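Long-range contacts in cytochrome c (Rhodothermus marinus, PDB 3CP5), which carries a single covalently attached heme c and probably serves as an electron-transfer protein: residues P19-V23 with G68-I72; Q28-A34 with E115-Q119; I72-L77 with A110-L114. All blocks are in the same frame, centred on the assembly; numbering follows the deposited sequence. Where two conformers were deposited one is given.

Interaction 1 of 3, residues P19-V23 with G68-I72. With HEC (heme c), chain C.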
loop_
_atom_site.group_PDB
_atom_site.type_symbol
_atom_site.label_atom_id
_atom_site.label_comp_id
_atom_site.label_asym_id
_atom_site.label_seq_id
_atom_site.Cartn_x
_atom_site.Cartn_y
_atom_site.Cartn_z
ATOM N N PRO A 19 12.066 0.616 2.703
ATOM C CA PRO A 19 13.170 -0.140 2.157
ATOM C C PRO A 19 13.193 -0.362 0.657
ATOM O O PRO A 19 14.280 -0.552 0.111
ATOM C CB PRO A 19 13.006 -1.510 2.819
ATOM C CG PRO A 19 11.560 -1.643 3.163
ATOM C CD PRO A 19 11.141 -0.217 3.498
ATOM N N VAL A 20 12.058 -0.336 -0.007
ATOM C CA VAL A 20 11.996 -0.578 -1.445
ATOM C C VAL A 20 12.449 0.671 -2.195
ATOM O O VAL A 20 12.110 1.789 -1.766
ATOM C CB VAL A 20 10.562 -1.017 -1.833
ATOM C CG1 VAL A 20 10.415 -1.110 -3.350
ATOM C CG2 VAL A 20 10.198 -2.322 -1.162
ATOM N N LYS A 21 13.205 0.459 -3.270
ATOM C CA LYS A 21 13.653 1.544 -4.133
ATOM C C LYS A 21 12.975 1.488 -5.492
ATOM O O LYS A 21 12.785 2.542 -6.135
ATOM C CB LYS A 21 15.184 1.473 -4.323
ATOM C CG LYS A 21 15.989 1.726 -3.058
ATOM C CD LYS A 21 17.490 1.802 -3.216
ATOM C CE LYS A 21 18.222 2.078 -1.910
ATOM N NZ LYS A 21 18.237 3.539 -1.572
ATOM N N GLN A 22 12.647 0.315 -5.950
ATOM C CA GLN A 22 12.107 0.106 -7.298
ATOM C C GLN A 22 11.245 -1.143 -7.280
ATOM O O GLN A 22 11.414 -2.037 -6.450
ATOM C CB GLN A 22 13.229 0.070 -8.365
ATOM C CG GLN A 22 14.085 -1.183 -8.228
ATOM C CD GLN A 22 15.359 -1.082 -9.033
ATOM O OE1 GLN A 22 16.080 -0.111 -8.936
ATOM N NE2 GLN A 22 15.670 -2.028 -9.832
ATOM N N VAL A 23 10.311 -1.226 -8.230
ATOM C CA VAL A 23 9.459 -2.378 -8.386
ATOM C C VAL A 23 9.441 -2.825 -9.851
ATOM O O VAL A 23 9.739 -2.043 -10.774
ATOM C CB VAL A 23 8.015 -2.105 -7.958
ATOM C CG1 VAL A 23 7.963 -1.732 -6.488
ATOM C CG2 VAL A 23 7.402 -1.044 -8.836
ATOM N N GLY A 68 2.302 6.298 -6.199
ATOM C CA GLY A 68 3.193 5.396 -6.873
ATOM C C GLY A 68 3.409 4.100 -6.122
ATOM O O GLY A 68 3.123 3.958 -4.926
ATOM N N PRO A 69 3.901 3.099 -6.848
ATOM C CA PRO A 69 4.074 1.767 -6.241
ATOM C C PRO A 69 5.114 1.693 -5.157
ATOM O O PRO A 69 4.968 0.888 -4.222
ATOM C CB PRO A 69 4.384 0.911 -7.472
ATOM C CG PRO A 69 5.062 1.822 -8.431
ATOM C CD PRO A 69 4.210 3.077 -8.308
ATOM N N VAL A 70 6.175 2.481 -5.221
ATOM C CA VAL A 70 7.207 2.440 -4.198
ATOM C C VAL A 70 6.630 3.024 -2.928
ATOM O O VAL A 70 6.859 2.450 -1.829
ATOM C CB VAL A 70 8.475 3.142 -4.678
ATOM C CG1 VAL A 70 9.485 3.188 -3.559
ATOM C CG2 VAL A 70 9.025 2.428 -5.912
ATOM N N TYR A 71 5.895 4.116 -2.971
ATOM C CA TYR A 71 5.175 4.584 -1.791
ATOM C C TYR A 71 4.302 3.513 -1.192
ATOM O O TYR A 71 4.316 3.308 0.007
ATOM C CB TYR A 71 4.360 5.831 -2.147
ATOM C CG TYR A 71 3.438 6.369 -1.069
ATOM C CD1 TYR A 71 3.863 7.333 -0.165
ATOM C CD2 TYR A 71 2.139 5.921 -0.938
ATOM C CE1 TYR A 71 2.996 7.797 0.810
ATOM C CE2 TYR A 71 1.249 6.368 0.005
ATOM C CZ TYR A 71 1.691 7.328 0.882
ATOM O OH TYR A 71 0.825 7.796 1.847
ATOM N N ILE A 72 3.476 2.861 -2.003
ATOM C CA ILE A 72 2.552 1.900 -1.435
ATOM C C ILE A 72 3.292 0.730 -0.796
ATOM O O ILE A 72 2.921 0.293 0.287
ATOM C CB ILE A 72 1.594 1.423 -2.531
ATOM C CG1 ILE A 72 0.694 2.568 -3.032
ATOM C CG2 ILE A 72 0.727 0.252 -2.072
ATOM C CD1 ILE A 72 -0.003 2.264 -4.355
HETATM FE FE HEC C . -3.066 1.025 6.128
HETATM C CHA HEC C . -2.809 4.365 5.445
HETATM C CHB HEC C . -2.189 0.274 2.921
HETATM C CHC HEC C . -2.999 -2.303 6.958
HETATM C CHD HEC C . -4.489 1.743 9.115
HETATM N NA HEC C . -2.623 2.104 4.520
HETATM C C1A HEC C . -2.503 3.491 4.412
HETATM C C2A HEC C . -1.992 3.825 3.105
HETATM C C3A HEC C . -1.850 2.698 2.395
HETATM C C4A HEC C . -2.217 1.616 3.299
HETATM C CMA HEC C . -1.376 2.530 0.934
HETATM C CAA HEC C . -1.824 5.250 2.525
HETATM C CBA HEC C . -3.061 5.745 1.772
HETATM C CGA HEC C . -2.825 7.028 1.011
HETATM O O1A HEC C . -3.852 7.639 0.566
HETATM O O2A HEC C . -1.643 7.407 0.799
HETATM N NB HEC C . -2.734 -0.686 5.149
HETATM C C1B HEC C . -2.511 -0.780 3.789
HETATM C C2B HEC C . -2.373 -2.167 3.430
HETATM C C3B HEC C . -2.513 -2.922 4.557
HETATM C C4B HEC C . -2.739 -1.978 5.633
HETATM C CMB HEC C . -2.135 -2.631 1.971
HETATM C CAB HEC C . -2.284 -4.438 4.723
HETATM C CBB HEC C . -0.999 -4.877 4.330
HETATM N NC HEC C . -3.560 -0.051 7.737
HETATM C C1C HEC C . -3.436 -1.426 7.935
HETATM C C2C HEC C . -3.920 -1.800 9.248
HETATM C C3C HEC C . -4.343 -0.683 9.860
HETATM C C4C HEC C . -4.178 0.392 8.910
HETATM C CMC HEC C . -4.119 -3.253 9.662
HETATM C CAC HEC C . -5.168 -0.548 11.175
HETATM C CBC HEC C . -4.505 -1.088 12.311
HETATM N ND HEC C . -3.531 2.723 7.074
HETATM C C1D HEC C . -4.143 2.810 8.319
HETATM C C2D HEC C . -4.356 4.220 8.651
HETATM C C3D HEC C . -3.784 4.934 7.673
HETATM C C4D HEC C . -3.348 3.996 6.658
HETATM C CMD HEC C . -5.016 4.641 9.992
HETATM C CAD HEC C . -3.582 6.456 7.560
HETATM C CBD HEC C . -2.186 6.837 8.111
HETATM C CGD HEC C . -2.110 6.481 9.578
HETATM O O1D HEC C . -1.254 5.634 9.964
HETATM O O2D HEC C . -2.969 7.078 10.331
#
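V70 meets the chain segment P19-V23 at the first turn of helix 69-77, in the all-helical fold of a class I type cytochrome c, where the loop joining helix 10-17 to helix 31-44 lies against that turn. The apolar contacts come first. V70 divides its two methyl groups between successive parts of the loop: CG1, anti to the backbone N (chi1 175°), approaches the carbonyl oxygen of V20, with V70 CG1 and V20 O 3.5 Å apart, while CG2 reaches the next carbonyl, V70 CG2 lying 3.8 Å from K21 O. One branched side chain thus wedges against a bend of backbone more than against other side chains. V23 crosses P69 obliquely, its CG2 touching the CB-CG side of the proline ring, 3.7 Å from P69 CG.

No hydrogen bond joins the two segments, so the polar interactions run to other parts. The amides of V70 and Y71, at the start of the helix, are taken by the carboxylate of E11 on helix 10-17. The amide of V20 goes to N74, one turn further along helix 69-77. Y71 leaves the helix away from the loop, and its hydroxyl end reaches the heme; R67 NE also hydrogen-bonds to the heme. The propionate oxygen lies near the plane of the tyrosine ring, at its edge, and Y71 OH donates to HEC O2A over 2.7 Å.

Interaction 2 of 3, residues Q28-A34 with E115-Q119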
loop_
_atom_site.group_PDB
_atom_site.type_symbol
_atom_site.label_atom_id
_atom_site.label_comp_id
_atom_site.label_asym_id
_atom_site.label_seq_id
_atom_site.Cartn_x
_atom_site.Cartn_y
_atom_site.Cartn_z
ATOM N N GLN A 28 0.832 -6.710 -18.066
ATOM C CA GLN A 28 -0.495 -6.860 -17.525
ATOM C C GLN A 28 -0.371 -7.436 -16.132
ATOM O O GLN A 28 0.657 -7.980 -15.751
ATOM C CB GLN A 28 -1.352 -7.760 -18.349
ATOM C CG GLN A 28 -0.707 -8.906 -19.064
ATOM C CD GLN A 28 -1.302 -8.960 -20.456
ATOM O OE1 GLN A 28 -0.601 -9.113 -21.446
ATOM N NE2 GLN A 28 -2.619 -8.840 -20.479
ATOM N N ILE A 29 -1.484 -7.282 -15.444
ATOM C CA ILE A 29 -1.575 -7.907 -14.145
ATOM C C ILE A 29 -1.375 -9.417 -14.234
ATOM O O ILE A 29 -1.934 -10.050 -15.120
ATOM C CB ILE A 29 -2.926 -7.559 -13.535
ATOM C CG1 ILE A 29 -2.922 -6.079 -13.124
ATOM C CG2 ILE A 29 -3.302 -8.438 -12.347
ATOM C CD1 ILE A 29 -4.282 -5.481 -13.045
ATOM N N ASP A 30 -0.585 -9.953 -13.297
ATOM C CA ASP A 30 -0.372 -11.400 -13.125
ATOM C C ASP A 30 -1.504 -11.877 -12.241
ATOM O O ASP A 30 -1.607 -11.634 -11.049
ATOM C CB ASP A 30 0.995 -11.614 -12.523
ATOM C CG ASP A 30 1.334 -13.016 -12.188
ATOM O OD1 ASP A 30 0.438 -13.849 -11.945
ATOM O OD2 ASP A 30 2.550 -13.346 -12.112
ATOM N N ALA A 31 -2.484 -12.563 -12.805
ATOM C CA ALA A 31 -3.730 -12.860 -12.094
ATOM C C ALA A 31 -3.493 -13.750 -10.892
ATOM O O ALA A 31 -4.129 -13.601 -9.839
ATOM C CB ALA A 31 -4.744 -13.449 -13.066
ATOM N N ALA A 32 -2.579 -14.712 -10.982
ATOM C CA ALA A 32 -2.307 -15.559 -9.812
ATOM C C ALA A 32 -1.674 -14.740 -8.696
ATOM O O ALA A 32 -1.933 -14.952 -7.492
ATOM C CB ALA A 32 -1.379 -16.699 -10.145
ATOM N N LEU A 33 -0.824 -13.762 -9.012
ATOM C CA LEU A 33 -0.191 -12.904 -8.001
ATOM C C LEU A 33 -1.206 -11.985 -7.352
ATOM O O LEU A 33 -1.263 -11.852 -6.129
ATOM C CB LEU A 33 0.891 -12.082 -8.654
ATOM C CG LEU A 33 1.727 -11.196 -7.721
ATOM C CD1 LEU A 33 2.440 -11.945 -6.615
ATOM C CD2 LEU A 33 2.655 -10.369 -8.577
ATOM N N ALA A 34 -2.164 -11.509 -8.156
ATOM C CA ALA A 34 -3.270 -10.717 -7.620
ATOM C C ALA A 34 -4.192 -11.514 -6.696
ATOM O O ALA A 34 -4.654 -10.997 -5.704
ATOM C CB ALA A 34 -4.083 -10.100 -8.755
ATOM N N GLU A 115 -0.175 -6.011 -6.395
ATOM C CA GLU A 115 -0.808 -6.582 -7.570
ATOM C C GLU A 115 -2.336 -6.637 -7.425
ATOM O O GLU A 115 -3.091 -6.296 -8.370
ATOM C CB GLU A 115 -0.254 -7.960 -7.929
ATOM C CG GLU A 115 -0.461 -8.267 -9.387
ATOM C CD GLU A 115 0.487 -7.627 -10.369
ATOM O OE1 GLU A 115 0.599 -8.169 -11.490
ATOM O OE2 GLU A 115 1.136 -6.620 -10.015
ATOM N N TYR A 116 -2.811 -7.044 -6.256
ATOM C CA TYR A 116 -4.226 -6.998 -5.944
ATOM C C TYR A 116 -4.791 -5.589 -6.024
ATOM O O TYR A 116 -5.858 -5.333 -6.610
ATOM C CB TYR A 116 -4.489 -7.620 -4.580
ATOM C CG TYR A 116 -5.923 -7.454 -4.095
ATOM C CD1 TYR A 116 -6.972 -8.063 -4.749
ATOM C CD2 TYR A 116 -6.251 -6.716 -2.984
ATOM C CE1 TYR A 116 -8.291 -7.928 -4.300
ATOM C CE2 TYR A 116 -7.531 -6.566 -2.528
ATOM C CZ TYR A 116 -8.567 -7.177 -3.186
ATOM O OH TYR A 116 -9.851 -7.028 -2.766
ATOM N N LEU A 117 -4.094 -4.616 -5.474
ATOM C CA LEU A 117 -4.500 -3.217 -5.547
ATOM C C LEU A 117 -4.561 -2.685 -6.977
ATOM O O LEU A 117 -5.453 -1.946 -7.352
ATOM C CB LEU A 117 -3.655 -2.343 -4.621
ATOM C CG LEU A 117 -3.806 -2.608 -3.126
ATOM C CD1 LEU A 117 -2.728 -1.876 -2.349
ATOM C CD2 LEU A 117 -5.162 -2.176 -2.617
ATOM N N ARG A 118 -3.649 -3.086 -7.868
ATOM C CA ARG A 118 -3.721 -2.760 -9.300
ATOM C C ARG A 118 -4.987 -3.369 -9.909
ATOM O O ARG A 118 -5.681 -2.741 -10.712
ATOM C CB ARG A 118 -2.478 -3.271 -10.036
ATOM C CG ARG A 118 -1.171 -2.619 -9.597
ATOM C CD ARG A 118 0.043 -3.235 -10.292
ATOM N NE ARG A 118 0.108 -2.978 -11.730
ATOM C CZ ARG A 118 0.501 -3.740 -12.719
ATOM N NH1 ARG A 118 0.914 -4.994 -12.577
ATOM N NH2 ARG A 118 0.507 -3.315 -13.965
ATOM N N GLN A 119 -5.329 -4.591 -9.510
ATOM C CA GLN A 119 -6.501 -5.245 -10.010
ATOM C C GLN A 119 -7.805 -4.596 -9.586
ATOM O O GLN A 119 -8.710 -4.397 -10.411
ATOM C CB GLN A 119 -6.522 -6.722 -9.585
ATOM C CG GLN A 119 -7.699 -7.512 -10.195
ATOM C CD GLN A 119 -7.590 -7.624 -11.691
ATOM O OE1 GLN A 119 -6.628 -8.198 -12.207
ATOM N NE2 GLN A 119 -8.574 -7.104 -12.413
#
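E115 grips the start of helix 31-44 from the adjacent helix 107-123. Its chain runs out anti to the backbone N and bends at chi2 (78°), which brings OE1 up to the backbone of I29 and D30. E115 OE1 uses its anti lone pair to accept from D30 N at 2.8 Å, in a nearly straight bond (175°). The aliphatic part packs crosswise against L33, with L33 CG 3.8 Å from E115 CB. D30 is itself the N-cap of helix 31-44, its OD1 receiving L33 N from above the carboxylate plane, so E115 is a second-shell partner of the cap and probably limits the movement of D30.

At Y116 the backbones come close, A34 CA and Y116 CA being 4.2 Å apart, consistent with the small side chain of A34. R118 NH1 donates to E115 OE2 over 3.0 Å, the oxygen lying in the guanidinium plane, and I29 CG1 rests over one face of that group. R111 also pairs with E115 OE2, so two arginines probably stabilise the carboxylate as an anion.

Q119, bent at chi2, turns OE1 toward I29, with Q119 OE1 3.3 Å from I29 CG2, while its NE2 bonds to N123.

Helix 31-44 leads into the heme-attachment segment with C45, C48 and H49; its packing on helix 107-123 is the N- and C-terminal helix pairing of the cytochrome c fold, extended where F41 meets Y116 and L117.

Interaction 3 of 3, residues I72-L77 with A110-L114. With HEC (heme c), chain C.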
loop_
_atom_site.group_PDB
_atom_site.type_symbol
_atom_site.label_atom_id
_atom_site.label_comp_id
_atom_site.label_asym_id
_atom_site.label_seq_id
_atom_site.Cartn_x
_atom_site.Cartn_y
_atom_site.Cartn_z
ATOM N N ILE A 72 3.476 2.861 -2.003
ATOM C CA ILE A 72 2.552 1.900 -1.435
ATOM C C ILE A 72 3.292 0.730 -0.796
ATOM O O ILE A 72 2.921 0.293 0.287
ATOM C CB ILE A 72 1.594 1.423 -2.531
ATOM C CG1 ILE A 72 0.694 2.568 -3.032
ATOM C CG2 ILE A 72 0.727 0.252 -2.072
ATOM C CD1 ILE A 72 -0.003 2.264 -4.355
ATOM N N MET A 73 4.352 0.203 -1.428
ATOM C CA MET A 73 5.158 -0.873 -0.846
ATOM C C MET A 73 5.771 -0.459 0.474
ATOM O O MET A 73 5.757 -1.228 1.445
ATOM C CB MET A 73 6.288 -1.282 -1.817
ATOM C CG MET A 73 5.783 -1.890 -3.113
ATOM S SD MET A 73 5.310 -3.610 -2.843
ATOM C CE MET A 73 6.914 -4.368 -2.669
ATOM N N ASN A 74 6.308 0.765 0.561
ATOM C CA ASN A 74 6.994 1.158 1.807
ATOM C C ASN A 74 6.049 1.513 2.943
ATOM O O ASN A 74 6.404 1.384 4.108
ATOM C CB ASN A 74 7.979 2.286 1.477
ATOM C CG ASN A 74 9.195 1.753 0.757
ATOM O OD1 ASN A 74 9.499 0.559 0.775
ATOM N ND2 ASN A 74 9.940 2.584 0.084
ATOM N N VAL A 75 4.826 1.959 2.646
ATOM C CA VAL A 75 3.795 2.098 3.690
ATOM C C VAL A 75 3.511 0.729 4.300
ATOM O O VAL A 75 3.425 0.593 5.523
ATOM C CB VAL A 75 2.510 2.751 3.135
ATOM C CG1 VAL A 75 1.386 2.606 4.141
ATOM C CG2 VAL A 75 2.718 4.232 2.811
ATOM N N MET A 76 3.374 -0.332 3.473
ATOM C CA MET A 76 3.162 -1.678 3.983
ATOM C C MET A 76 4.328 -2.242 4.786
ATOM O O MET A 76 4.129 -2.873 5.852
ATOM C CB MET A 76 2.843 -2.659 2.813
ATOM C CG MET A 76 1.463 -2.500 2.207
ATOM S SD MET A 76 1.203 -3.905 1.067
ATOM C CE MET A 76 1.503 -3.158 -0.527
ATOM N N LEU A 77 5.545 -2.053 4.278
ATOM C CA LEU A 77 6.730 -2.666 4.831
ATOM C C LEU A 77 7.379 -1.881 5.977
ATOM O O LEU A 77 8.051 -2.518 6.810
ATOM C CB LEU A 77 7.755 -2.916 3.738
ATOM C CG LEU A 77 7.287 -3.932 2.710
ATOM C CD1 LEU A 77 8.176 -3.872 1.452
ATOM C CD2 LEU A 77 7.337 -5.330 3.266
ATOM N N ALA A 110 4.157 -8.038 0.210
ATOM C CA ALA A 110 3.725 -6.687 -0.140
ATOM C C ALA A 110 3.562 -6.557 -1.656
ATOM O O ALA A 110 2.620 -5.910 -2.151
ATOM C CB ALA A 110 4.717 -5.661 0.413
ATOM N N ARG A 111 4.448 -7.179 -2.442
ATOM C CA ARG A 111 4.340 -7.075 -3.909
ATOM C C ARG A 111 3.075 -7.756 -4.415
ATOM O O ARG A 111 2.431 -7.279 -5.369
ATOM C CB ARG A 111 5.616 -7.641 -4.499
ATOM C CG ARG A 111 5.665 -7.609 -6.032
ATOM C CD ARG A 111 5.573 -6.165 -6.541
ATOM N NE ARG A 111 5.461 -6.097 -7.994
ATOM C CZ ARG A 111 4.314 -6.199 -8.689
ATOM N NH1 ARG A 111 3.127 -6.370 -8.122
ATOM N NH2 ARG A 111 4.385 -6.112 -10.006
ATOM N N ALA A 112 2.652 -8.862 -3.790
ATOM C CA ALA A 112 1.377 -9.516 -4.123
ATOM C C ALA A 112 0.189 -8.631 -3.817
ATOM O O ALA A 112 -0.739 -8.470 -4.602
ATOM C CB ALA A 112 1.290 -10.882 -3.423
ATOM N N ILE A 113 0.192 -7.999 -2.626
ATOM C CA ILE A 113 -0.856 -7.070 -2.253
ATOM C C ILE A 113 -0.911 -5.920 -3.234
ATOM O O ILE A 113 -2.002 -5.499 -3.665
ATOM C CB ILE A 113 -0.728 -6.607 -0.780
ATOM C CG1 ILE A 113 -0.886 -7.787 0.179
ATOM C CG2 ILE A 113 -1.707 -5.508 -0.461
ATOM C CD1 ILE A 113 -0.559 -7.482 1.616
ATOM N N LEU A 114 0.249 -5.407 -3.677
ATOM C CA LEU A 114 0.249 -4.332 -4.678
ATOM C C LEU A 114 -0.403 -4.784 -5.986
ATOM O O LEU A 114 -1.202 -4.037 -6.547
ATOM C CB LEU A 114 1.683 -3.879 -4.962
ATOM C CG LEU A 114 1.896 -2.835 -6.052
ATOM C CD1 LEU A 114 1.214 -1.529 -5.675
ATOM C CD2 LEU A 114 3.317 -2.604 -6.449
HETATM FE FE HEC C . -3.066 1.025 6.128
HETATM C CHA HEC C . -2.809 4.365 5.445
HETATM C CHB HEC C . -2.189 0.274 2.921
HETATM C CHC HEC C . -2.999 -2.303 6.958
HETATM C CHD HEC C . -4.489 1.743 9.115
HETATM N NA HEC C . -2.623 2.104 4.520
HETATM C C1A HEC C . -2.503 3.491 4.412
HETATM C C2A HEC C . -1.992 3.825 3.105
HETATM C C3A HEC C . -1.850 2.698 2.395
HETATM C C4A HEC C . -2.217 1.616 3.299
HETATM C CMA HEC C . -1.376 2.530 0.934
HETATM C CAA HEC C . -1.824 5.250 2.525
HETATM C CBA HEC C . -3.061 5.745 1.772
HETATM C CGA HEC C . -2.825 7.028 1.011
HETATM O O1A HEC C . -3.852 7.639 0.566
HETATM O O2A HEC C . -1.643 7.407 0.799
HETATM N NB HEC C . -2.734 -0.686 5.149
HETATM C C1B HEC C . -2.511 -0.780 3.789
HETATM C C2B HEC C . -2.373 -2.167 3.430
HETATM C C3B HEC C . -2.513 -2.922 4.557
HETATM C C4B HEC C . -2.739 -1.978 5.633
HETATM C CMB HEC C . -2.135 -2.631 1.971
HETATM C CAB HEC C . -2.284 -4.438 4.723
HETATM C CBB HEC C . -0.999 -4.877 4.330
HETATM N NC HEC C . -3.560 -0.051 7.737
HETATM C C1C HEC C . -3.436 -1.426 7.935
HETATM C C2C HEC C . -3.920 -1.800 9.248
HETATM C C3C HEC C . -4.343 -0.683 9.860
HETATM C C4C HEC C . -4.178 0.392 8.910
HETATM C CMC HEC C . -4.119 -3.253 9.662
HETATM C CAC HEC C . -5.168 -0.548 11.175
HETATM C CBC HEC C . -4.505 -1.088 12.311
HETATM N ND HEC C . -3.531 2.723 7.074
HETATM C C1D HEC C . -4.143 2.810 8.319
HETATM C C2D HEC C . -4.356 4.220 8.651
HETATM C C3D HEC C . -3.784 4.934 7.673
HETATM C C4D HEC C . -3.348 3.996 6.658
HETATM C CMD HEC C . -5.016 4.641 9.992
HETATM C CAD HEC C . -3.582 6.456 7.560
HETATM C CBD HEC C . -2.186 6.837 8.111
HETATM C CGD HEC C . -2.110 6.481 9.578
HETATM O O1D HEC C . -1.254 5.634 9.964
HETATM O O2D HEC C . -2.969 7.078 10.331
#
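A110, M76 and M73 carry the crossing of helices 69-77 and 107-123, and two flexible thioether chains fill the space around one small residue. The short helical segments pass at 132° with their axes 9.7 Å apart. The methyl group of A110 points at the partner helix and is met by L77, whose CG lies 3.9 Å from A110 CB.

M76 reaches across toward the same turn. Its chain is extended through chi2 (-171°) and then turns at chi3, so that the sulfur sits beside I113 and the terminal methyl swings over the backbone: M76 SD is 3.7 Å from I113 CG2, and M76 CE is 3.4 Å from A110 O. That carbonyl is already the acceptor for L114 N within its own helix, and the methyl adds a nonpolar neighbour. M76 also faces the cofactor, with CG 3.6 Å from the heme methyl HEC CMB. I113 continues the wall beside M76, its CD1 against HEC CBB.

M73 comes to A110 from another direction, the two sulfurs standing roughly at right angles as seen from A110 CB. It is bent at both chi2 and chi3, which brings its end nearer helix 107-123. In one of its two conformers its sulfur comes 3.6 Å from A110 O and its CE packs on R111 CB, at the base of an arginine whose guanidinium is paired with E115. L114 completes the seam, its CD1 meeting I72 CG2 at about a right angle between the two side chains.

V75 CG1 contacts the porphyrin at HEC C3A, 3.7 Å away. Crossing helices that supply the heme pocket, V75 over a pyrrole face and M76 and I113 by the substituents CMB and CBB, are consistent with the cytochrome c fold.

How the interactions relate
The three contacts are built round two helices. Interactions 1 and 3 share helix 69-77 and the residue I72, their centres 8 Å apart, and interactions 2 and 3 share helix 107-123, at 13 Å; interactions 1 and 2 lie 16 Å from each other. Along the chain, interaction 1 closes before interaction 3 opens, interaction 3 falls wholly between the segments of interaction 2, and the segments of interactions 1 and 2 alternate. N74 and L77 link interaction 1 to interaction 3 through V20, while L33 packs on A112 between interactions 2 and 3. Interactions 1 and 3 both reach the heme through helix 69-77, so that helix ties the outer loop, the C-terminal helix and the cofactor together.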